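Local coordinates for nucleoporin NUP82 (PDB 5CWW), which probably serves as a structural component of the nuclear pore complex and as a docking partner for transport factors, here represented by its N-terminal beta-propeller part, at residues C258-D263 with I392-E397; G265-M270 with A283-L288; L423-I428 with L441-V446. One frame throughout, in Å; residues are numbered along the deposited sequence.

Contact 1 of 3, residues C258-D263 with I392-E397; sequences CFPTRD and IYVIGE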
loop_
_atom_site.group_PDB
_atom_site.type_symbol
_atom_site.label_atom_id
_atom_site.label_comp_id
_atom_site.label_asym_id
_atom_site.label_seq_id
_atom_site.Cartn_x
_atom_site.Cartn_y
_atom_site.Cartn_z
ATOM N N CYS B 258 -1.225 -0.452 3.231
ATOM C CA CYS B 258 -1.800 -0.255 4.550
ATOM C C CYS B 258 -0.792 -0.557 5.647
ATOM O O CYS B 258 0.187 -1.275 5.429
ATOM C CB CYS B 258 -3.037 -1.137 4.723
ATOM S SG CYS B 258 -2.673 -2.903 4.746
ATOM N N PHE B 259 -1.029 0.031 6.815
ATOM C CA PHE B 259 -0.381 -0.396 8.043
ATOM C C PHE B 259 -1.307 -1.385 8.729
ATOM O O PHE B 259 -2.520 -1.351 8.509
ATOM C CB PHE B 259 -0.091 0.785 8.971
ATOM C CG PHE B 259 1.073 1.625 8.539
ATOM C CD1 PHE B 259 2.370 1.169 8.701
ATOM C CD2 PHE B 259 0.873 2.876 7.986
ATOM C CE1 PHE B 259 3.449 1.940 8.305
ATOM C CE2 PHE B 259 1.948 3.656 7.591
ATOM C CZ PHE B 259 3.238 3.184 7.751
ATOM N N PRO B 260 -0.749 -2.276 9.559
ATOM C CA PRO B 260 -1.652 -3.123 10.332
ATOM C C PRO B 260 -2.575 -2.299 11.210
ATOM O O PRO B 260 -2.226 -1.182 11.607
ATOM C CB PRO B 260 -0.699 -3.971 11.176
ATOM C CG PRO B 260 0.516 -4.075 10.340
ATOM C CD PRO B 260 0.647 -2.726 9.672
ATOM N N THR B 261 -3.757 -2.849 11.463
ATOM C CA THR B 261 -4.670 -2.338 12.472
ATOM C C THR B 261 -3.875 -2.084 13.745
ATOM O O THR B 261 -3.013 -2.887 14.096
ATOM C CB THR B 261 -5.805 -3.340 12.739
ATOM O OG1 THR B 261 -5.239 -4.600 13.125
ATOM C CG2 THR B 261 -6.648 -3.542 11.488
ATOM N N ARG B 262 -4.137 -0.981 14.438
ATOM C CA ARG B 262 -3.311 -0.655 15.595
ATOM C C ARG B 262 -3.672 -1.570 16.758
ATOM O O ARG B 262 -4.398 -2.550 16.585
ATOM C CB ARG B 262 -3.470 0.811 16.007
ATOM C CG ARG B 262 -2.194 1.414 16.599
ATOM C CD ARG B 262 -2.479 2.565 17.553
ATOM N NE ARG B 262 -1.254 3.076 18.164
ATOM C CZ ARG B 262 -1.205 4.104 19.009
ATOM N NH1 ARG B 262 -2.315 4.742 19.354
ATOM N NH2 ARG B 262 -0.041 4.496 19.511
ATOM N N ASP B 263 -3.163 -1.244 17.941
ATOM C CA ASP B 263 -3.168 -2.167 19.069
ATOM C C ASP B 263 -2.424 -3.451 18.689
ATOM O O ASP B 263 -2.620 -4.496 19.306
ATOM C CB ASP B 263 -4.600 -2.485 19.512
ATOM C CG ASP B 263 -5.454 -1.241 19.661
ATOM O OD1 ASP B 263 -4.886 -0.143 19.845
ATOM O OD2 ASP B 263 -6.696 -1.359 19.589
ATOM N N ILE B 392 -5.652 -4.463 -0.078
ATOM C CA ILE B 392 -4.962 -5.257 0.924
ATOM C C ILE B 392 -5.388 -4.774 2.304
ATOM O O ILE B 392 -5.549 -3.573 2.529
ATOM C CB ILE B 392 -3.428 -5.171 0.772
ATOM C CG1 ILE B 392 -2.737 -6.046 1.823
ATOM C CG2 ILE B 392 -2.954 -3.716 0.856
ATOM C CD1 ILE B 392 -1.255 -6.245 1.586
ATOM N N TYR B 393 -5.586 -5.718 3.218
ATOM C CA TYR B 393 -6.014 -5.408 4.575
ATOM C C TYR B 393 -5.319 -6.343 5.550
ATOM O O TYR B 393 -5.466 -7.561 5.464
ATOM C CB TYR B 393 -7.531 -5.528 4.705
ATOM C CG TYR B 393 -8.039 -5.386 6.120
ATOM C CD1 TYR B 393 -8.044 -4.152 6.755
ATOM C CD2 TYR B 393 -8.521 -6.484 6.818
ATOM C CE1 TYR B 393 -8.510 -4.018 8.050
ATOM C CE2 TYR B 393 -8.990 -6.360 8.111
ATOM C CZ TYR B 393 -8.982 -5.125 8.722
ATOM O OH TYR B 393 -9.448 -5.001 10.008
ATOM N N VAL B 394 -4.545 -5.765 6.462
ATOM C CA VAL B 394 -3.706 -6.546 7.358
ATOM C C VAL B 394 -4.120 -6.376 8.811
ATOM O O VAL B 394 -4.188 -5.263 9.326
ATOM C CB VAL B 394 -2.226 -6.157 7.214
ATOM C CG1 VAL B 394 -1.349 -7.034 8.109
ATOM C CG2 VAL B 394 -1.793 -6.286 5.762
ATOM N N ILE B 395 -4.397 -7.498 9.462
ATOM C CA ILE B 395 -4.675 -7.518 10.888
ATOM C C ILE B 395 -3.389 -7.899 11.604
ATOM O O ILE B 395 -2.936 -9.042 11.521
ATOM C CB ILE B 395 -5.799 -8.504 11.234
ATOM C CG1 ILE B 395 -7.034 -8.215 10.380
ATOM C CG2 ILE B 395 -6.147 -8.411 12.715
ATOM C CD1 ILE B 395 -8.056 -9.318 10.386
ATOM N N GLY B 396 -2.794 -6.936 12.298
ATOM C CA GLY B 396 -1.516 -7.155 12.944
ATOM C C GLY B 396 -1.608 -8.149 14.084
ATOM O O GLY B 396 -2.646 -8.270 14.736
ATOM N N GLU B 397 -0.517 -8.872 14.311
ATOM C CA GLU B 397 -0.394 -9.729 15.480
ATOM C C GLU B 397 -0.675 -8.910 16.729
ATOM O O GLU B 397 -0.358 -7.722 16.775
ATOM C CB GLU B 397 1.000 -10.348 15.557
ATOM C CG GLU B 397 2.126 -9.316 15.526
ATOM C CD GLU B 397 3.445 -9.861 16.028
ATOM O OE1 GLU B 397 3.453 -10.540 17.075
ATOM O OE2 GLU B 397 4.475 -9.600 15.378
HETATM O O HOH W 1 -4.685 -3.005 7.713
#
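Two blades of the beta-propeller meet where the loop leaving strand 254-258 settles on the end of strand 389-395, and Thr-261 makes the polar join. Its N donates to Val-394 O at 3.3 Å, nearly along the C=O axis and close to straight (163°). Pro-260, with no N-H to offer, presents its CA to the same oxygen, a CA-H...O contact of 3.5 Å. The hydroxyl of Thr-261 is tucked between its own N and carbonyl carbon (chi1 57°), which places OG1 to receive a weak, long bond of 3.5 Å from Gly-396 N. The same torsion sends the methyl CG2 to the Tyr-393 hydroxyl, the two side chains crossing at about a right angle; Tyr-393 OH is itself bonded to Pro-499 O. Pro-260 CB packs 3.7 Å from Gly-396 CA, a closeness that glycine, lacking a side chain, permits.

Farther back the backbones part, and a water fills in, donating a hydrogen bond to Phe-259 O and accepting one from Val-394 N at 3.0 Å. Beside it Cys-258 SG, small and apolar, nestles against Val-394 CG2 at 3.6 Å and Ile-392 CG2. Trp-273 of strand 272-276 packs on both aliphatic residues. Such loop and water bridging between edge strands of neighbouring sheets is consistent with blade-to-blade packing in a beta-propeller.

Contact 2 of 3, residues G265-M270 with A283-L288; sequences GGWAPM and ALCPLL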
loop_
_atom_site.group_PDB
_atom_site.type_symbol
_atom_site.label_atom_id
_atom_site.label_comp_id
_atom_site.label_asym_id
_atom_site.label_seq_id
_atom_site.Cartn_x
_atom_site.Cartn_y
_atom_site.Cartn_z
ATOM N N GLY B 265 1.135 -5.676 18.121
ATOM C CA GLY B 265 2.404 -5.819 18.809
ATOM C C GLY B 265 3.532 -6.125 17.851
ATOM O O GLY B 265 3.346 -6.133 16.631
ATOM N N GLY B 266 4.708 -6.380 18.412
ATOM C CA GLY B 266 5.882 -6.683 17.619
ATOM C C GLY B 266 6.187 -5.603 16.606
ATOM O O GLY B 266 6.030 -4.411 16.874
ATOM N N TRP B 267 6.622 -6.030 15.427
ATOM C CA TRP B 267 7.023 -5.110 14.374
ATOM C C TRP B 267 5.840 -4.586 13.564
ATOM O O TRP B 267 6.013 -3.724 12.702
ATOM C CB TRP B 267 8.008 -5.797 13.435
ATOM C CG TRP B 267 9.288 -6.205 14.089
ATOM C CD1 TRP B 267 9.650 -7.465 14.469
ATOM C CD2 TRP B 267 10.384 -5.350 14.436
ATOM N NE1 TRP B 267 10.903 -7.447 15.032
ATOM C CE2 TRP B 267 11.374 -6.160 15.024
ATOM C CE3 TRP B 267 10.620 -3.978 14.309
ATOM C CZ2 TRP B 267 12.585 -5.644 15.483
ATOM C CZ3 TRP B 267 11.822 -3.467 14.768
ATOM C CH2 TRP B 267 12.789 -4.298 15.345
ATOM N N ALA B 268 4.649 -5.110 13.839
ATOM C CA ALA B 268 3.462 -4.806 13.041
ATOM C C ALA B 268 3.200 -3.305 12.868
ATOM O O ALA B 268 2.959 -2.846 11.753
ATOM C CB ALA B 268 2.239 -5.479 13.657
ATOM N N PRO B 269 3.260 -2.527 13.959
ATOM C CA PRO B 269 2.926 -1.109 13.764
ATOM C C PRO B 269 4.016 -0.294 13.056
ATOM O O PRO B 269 3.805 0.896 12.830
ATOM C CB PRO B 269 2.701 -0.593 15.192
ATOM C CG PRO B 269 3.203 -1.661 16.126
ATOM C CD PRO B 269 3.706 -2.821 15.330
ATOM N N MET B 270 5.139 -0.919 12.706
ATOM C CA MET B 270 6.172 -0.267 11.895
ATOM C C MET B 270 6.286 -0.911 10.520
ATOM O O MET B 270 7.264 -0.685 9.808
ATOM C CB MET B 270 7.539 -0.341 12.571
ATOM C CG MET B 270 7.558 0.083 14.009
ATOM S SD MET B 270 9.192 -0.151 14.718
ATOM C CE MET B 270 8.798 0.034 16.454
ATOM N N ALA B 283 6.412 -5.967 1.807
ATOM C CA ALA B 283 6.401 -5.391 3.145
ATOM C C ALA B 283 7.665 -4.576 3.391
ATOM O O ALA B 283 8.749 -4.952 2.950
ATOM C CB ALA B 283 6.258 -6.484 4.195
ATOM N N LEU B 284 7.506 -3.456 4.089
ATOM C CA LEU B 284 8.623 -2.611 4.501
ATOM C C LEU B 284 8.648 -2.494 6.013
ATOM O O LEU B 284 7.680 -2.029 6.611
ATOM C CB LEU B 284 8.504 -1.210 3.902
ATOM C CG LEU B 284 9.055 -0.890 2.517
ATOM C CD1 LEU B 284 8.773 0.576 2.231
ATOM C CD2 LEU B 284 10.546 -1.175 2.409
ATOM N N CYS B 285 9.756 -2.882 6.633
ATOM C CA CYS B 285 9.847 -2.850 8.088
ATOM C C CYS B 285 11.292 -2.722 8.563
ATOM O O CYS B 285 12.154 -3.466 8.105
ATOM C CB CYS B 285 9.217 -4.114 8.674
ATOM S SG CYS B 285 9.418 -4.288 10.451
ATOM N N PRO B 286 11.565 -1.794 9.501
ATOM C CA PRO B 286 10.664 -0.859 10.183
ATOM C C PRO B 286 10.568 0.503 9.499
ATOM O O PRO B 286 11.586 1.178 9.341
ATOM C CB PRO B 286 11.309 -0.720 11.559
ATOM C CG PRO B 286 12.768 -0.836 11.285
ATOM C CD PRO B 286 12.929 -1.705 10.051
ATOM N N LEU B 287 9.360 0.897 9.108
ATOM C CA LEU B 287 9.135 2.197 8.486
ATOM C C LEU B 287 8.627 3.186 9.528
ATOM O O LEU B 287 7.501 3.060 10.012
ATOM C CB LEU B 287 8.137 2.080 7.332
ATOM C CG LEU B 287 7.858 3.374 6.563
ATOM C CD1 LEU B 287 9.104 3.856 5.831
ATOM C CD2 LEU B 287 6.706 3.180 5.590
ATOM N N LEU B 288 9.463 4.163 9.867
ATOM C CA LEU B 288 9.129 5.152 10.887
ATOM C C LEU B 288 9.337 6.576 10.380
ATOM O O LEU B 288 10.246 6.829 9.586
ATOM C CB LEU B 288 9.977 4.927 12.142
ATOM C CG LEU B 288 9.627 3.726 13.024
ATOM C CD1 LEU B 288 10.710 3.521 14.070
ATOM C CD2 LEU B 288 8.277 3.917 13.695
#
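A compact turn packs against the exit of a beta hairpin in one propeller blade: residues 265-270 lead into strand 272-276, and residues 283-288 leave strand 281-284, its antiparallel partner. Met-270 makes the central join. Its O accepts from Leu-287 N at 2.7 Å, a nearly straight bond (169°) in the carbonyl plane, and the same oxygen receives a CA-H...O contact from Pro-286. The peptide before Pro-286 is cis, a bend that proline readily accommodates as the chain turns off the strand.

The unbranched thioether of Met-270, extended beyond CG, reaches along two apolar partners. Met-270 SD lies 3.8 Å from Pro-286 CB, while Met-270 CG meets Leu-288 CD2 at 3.9 Å and SD approaches CD1 of the same leucine. On the other flank, Cys-285 SG stands anti to its backbone N (chi1 174°), which carries it to Trp-267. Cys-285 SG touches Trp-267 CB at 3.6 Å and sits obliquely to the indole, 4.8 Å from the centroid of the five-membered ring, a Cys sulfur-aromatic contact. Pro-286 CB comes obliquely to CZ3 of the six-membered ring, from the same side as the sulfur.

The turn that presents Trp-267 is a type II' beta turn from Gly-265 to Ala-268, closed by Ala-268 N to Gly-265 O. Gly-266 fits its second position because the backbone there has a positive phi (56°). Beyond the hairpin, helices 298-315 and 321-338 pack on this cluster: Leu-302 touches Trp-267 and Met-270, and Trp-333 meets Trp-267, Met-270, Pro-286 and Leu-288. Strand 281-284, in turn, leans Leu-284 on helix 221-225.

Contact 3 of 3, residues L423-I428 with L441-V446; sequences LSLNII and LDIDGV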
loop_
_atom_site.group_PDB
_atom_site.type_symbol
_atom_site.label_atom_id
_atom_site.label_comp_id
_atom_site.label_asym_id
_atom_site.label_seq_id
_atom_site.Cartn_x
_atom_site.Cartn_y
_atom_site.Cartn_z
ATOM N N LEU B 423 -5.147 -13.056 17.746
ATOM C CA LEU B 423 -4.165 -14.000 17.220
ATOM C C LEU B 423 -2.754 -13.424 17.226
ATOM O O LEU B 423 -2.523 -12.301 16.767
ATOM C CB LEU B 423 -4.545 -14.412 15.796
ATOM C CG LEU B 423 -3.681 -15.499 15.148
ATOM C CD1 LEU B 423 -3.855 -16.832 15.864
ATOM C CD2 LEU B 423 -4.017 -15.635 13.671
ATOM N N SER B 424 -1.803 -14.212 17.718
ATOM C CA SER B 424 -0.406 -13.795 17.776
ATOM C C SER B 424 0.293 -13.928 16.420
ATOM O O SER B 424 1.481 -14.240 16.355
ATOM C CB SER B 424 0.344 -14.614 18.829
ATOM O OG SER B 424 0.246 -16.002 18.561
ATOM N N LEU B 425 -0.449 -13.685 15.343
ATOM C CA LEU B 425 0.099 -13.732 13.992
ATOM C C LEU B 425 -0.533 -12.645 13.144
ATOM O O LEU B 425 -1.716 -12.337 13.298
ATOM C CB LEU B 425 -0.158 -15.092 13.337
ATOM C CG LEU B 425 0.406 -16.359 13.979
ATOM C CD1 LEU B 425 -0.201 -17.565 13.290
ATOM C CD2 LEU B 425 1.922 -16.401 13.886
ATOM N N ASN B 426 0.250 -12.064 12.245
ATOM C CA ASN B 426 -0.303 -11.158 11.253
ATOM C C ASN B 426 -1.202 -11.929 10.296
ATOM O O ASN B 426 -0.873 -13.045 9.886
ATOM C CB ASN B 426 0.802 -10.440 10.473
ATOM C CG ASN B 426 1.748 -9.674 11.372
ATOM O OD1 ASN B 426 1.338 -8.762 12.092
ATOM N ND2 ASN B 426 3.027 -10.024 11.320
ATOM N N ILE B 427 -2.348 -11.343 9.969
ATOM C CA ILE B 427 -3.237 -11.900 8.963
ATOM C C ILE B 427 -3.294 -10.934 7.789
ATOM O O ILE B 427 -3.715 -9.786 7.936
ATOM C CB ILE B 427 -4.655 -12.151 9.511
ATOM C CG1 ILE B 427 -4.586 -13.012 10.778
ATOM C CG2 ILE B 427 -5.515 -12.833 8.450
ATOM C CD1 ILE B 427 -5.922 -13.222 11.469
ATOM N N ILE B 428 -2.843 -11.404 6.633
ATOM C CA ILE B 428 -2.812 -10.589 5.430
ATOM C C ILE B 428 -3.976 -10.988 4.531
ATOM O O ILE B 428 -4.041 -12.117 4.038
ATOM C CB ILE B 428 -1.471 -10.736 4.679
ATOM C CG1 ILE B 428 -0.327 -10.137 5.506
ATOM C CG2 ILE B 428 -1.511 -10.011 3.334
ATOM C CD1 ILE B 428 0.172 -11.001 6.646
ATOM N N LEU B 441 -1.709 -16.254 6.435
ATOM C CA LEU B 441 -1.130 -16.164 7.768
ATOM C C LEU B 441 0.378 -15.991 7.675
ATOM O O LEU B 441 1.051 -16.692 6.916
ATOM C CB LEU B 441 -1.465 -17.406 8.590
ATOM C CG LEU B 441 -2.951 -17.703 8.794
ATOM C CD1 LEU B 441 -3.130 -19.076 9.434
ATOM C CD2 LEU B 441 -3.608 -16.621 9.642
ATOM N N ASP B 442 0.899 -15.048 8.451
ATOM C CA ASP B 442 2.333 -14.805 8.507
ATOM C C ASP B 442 2.981 -15.748 9.515
ATOM O O ASP B 442 3.222 -15.383 10.666
ATOM C CB ASP B 442 2.612 -13.345 8.867
ATOM C CG ASP B 442 4.093 -13.027 8.905
ATOM O OD1 ASP B 442 4.889 -13.813 8.345
ATOM O OD2 ASP B 442 4.460 -11.981 9.484
ATOM N N ILE B 443 3.254 -16.968 9.062
ATOM C CA ILE B 443 3.823 -18.012 9.907
ATOM C C ILE B 443 5.258 -17.699 10.312
ATOM O O ILE B 443 5.668 -17.972 11.439
ATOM C CB ILE B 443 3.803 -19.379 9.184
ATOM C CG1 ILE B 443 2.384 -19.726 8.722
ATOM C CG2 ILE B 443 4.362 -20.479 10.078
ATOM C CD1 ILE B 443 1.354 -19.773 9.835
ATOM N N ASP B 444 6.020 -17.125 9.388
ATOM C CA ASP B 444 7.436 -16.877 9.619
ATOM C C ASP B 444 7.654 -15.623 10.456
ATOM O O ASP B 444 8.598 -15.552 11.241
ATOM C CB ASP B 444 8.175 -16.771 8.285
ATOM C CG ASP B 444 8.209 -18.093 7.533
ATOM O OD1 ASP B 444 8.227 -19.155 8.193
ATOM O OD2 ASP B 444 8.214 -18.073 6.285
ATOM N N GLY B 445 6.784 -14.636 10.284
ATOM C CA GLY B 445 6.846 -13.422 11.074
ATOM C C GLY B 445 7.714 -12.363 10.430
ATOM O O GLY B 445 8.938 -12.390 10.553
ATOM N N VAL B 446 7.076 -11.431 9.732
ATOM C CA VAL B 446 7.782 -10.306 9.138
ATOM C C VAL B 446 8.403 -9.452 10.236
ATOM O O VAL B 446 7.730 -9.068 11.192
ATOM C CB VAL B 446 6.847 -9.444 8.272
ATOM C CG1 VAL B 446 7.580 -8.206 7.731
ATOM C CG2 VAL B 446 6.292 -10.270 7.129
HETATM O O HOH W 2 2.954 -13.155 12.165
#
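Leu-441 and Ile-427 face each other as an antiparallel, non-hydrogen-bonded pair in a propeller sheet, where strand 427-432 begins and the neighbouring strand 437-441 ends.

The backbone bond next to this pair runs from Asp-442 N to Asn-426 O, 3.0 Å and nearly straight (168°). A water continues the link where the chains diverge, accepting from Asn-426 N and donating to Asp-442 O at 2.7 Å.

Apolar packing occupies the face carrying Ile-427 and Leu-441. Leu-441 CD2 lies 3.9 Å from Ile-427 CG1, the two side chains running side by side, whereas Leu-423 comes across Leu-441 at about a right angle, CD2 to CD2. Branched aliphatic residues suit this buried ground, where helix 518-526 sets Val-519 on Ile-427 and Trp-518 on Leu-441. A separate apolar touch lies beside the turn: Leu-425 brings CD1 to Ile-443 CD1 and rests CD2 against Asp-442 O. Leu-441 and Ile-443 also pack on apolar side chains of the chain of another protein in the assembly, and Leu-425 on a basic one.

Side-chain hydrogen bonds gather on the carboxylate of Asp-442, whose CG stands anti to its N (chi1 -179°), directing the group back over the following turn. Asp-442 OD1 takes Gly-445 N at 2.8 Å from above the carboxylate plane, an Asx motif. The backbone at Gly-445 leaves no room for a CB beside the Asp-444 carbonyl O, which is why glycine suits the place. Asp-442 OD2 accepts twice: on its syn lone pair from Val-446 N at 2.7 Å, and on its anti lone pair from Asn-426. The amide of Asn-426 works at both ends, since its OD1 receives Glu-397 N. Its ND2 lies 3.0 Å from Asp-442 OD2, with the amide and carboxylate planes only 18° apart.

How the contacts relate
From the N terminus, the chain first leaves strand 254-258 into the first half of contact 1, then runs on into residues 265-270. Contact 2 closes a short loop, the hairpin of strands 272-276 and 281-284, and is nested inside the much longer loop that contact 1 closes when residues 392-397 return after helices 298-315 and 321-338. Contact 3 follows both in series, closing the hairpin of strands 427-432 and 437-441. Glu-397 joins all three, with its O meeting Gly-265 N and its N meeting Asn-426 OD1, while Ile-395 N pairs with Ile-427 O. Contact 1, with these links, ties the sheet of strand 254-258 to that of strand 389-395; contacts 2 and 3 each lie within one sheet.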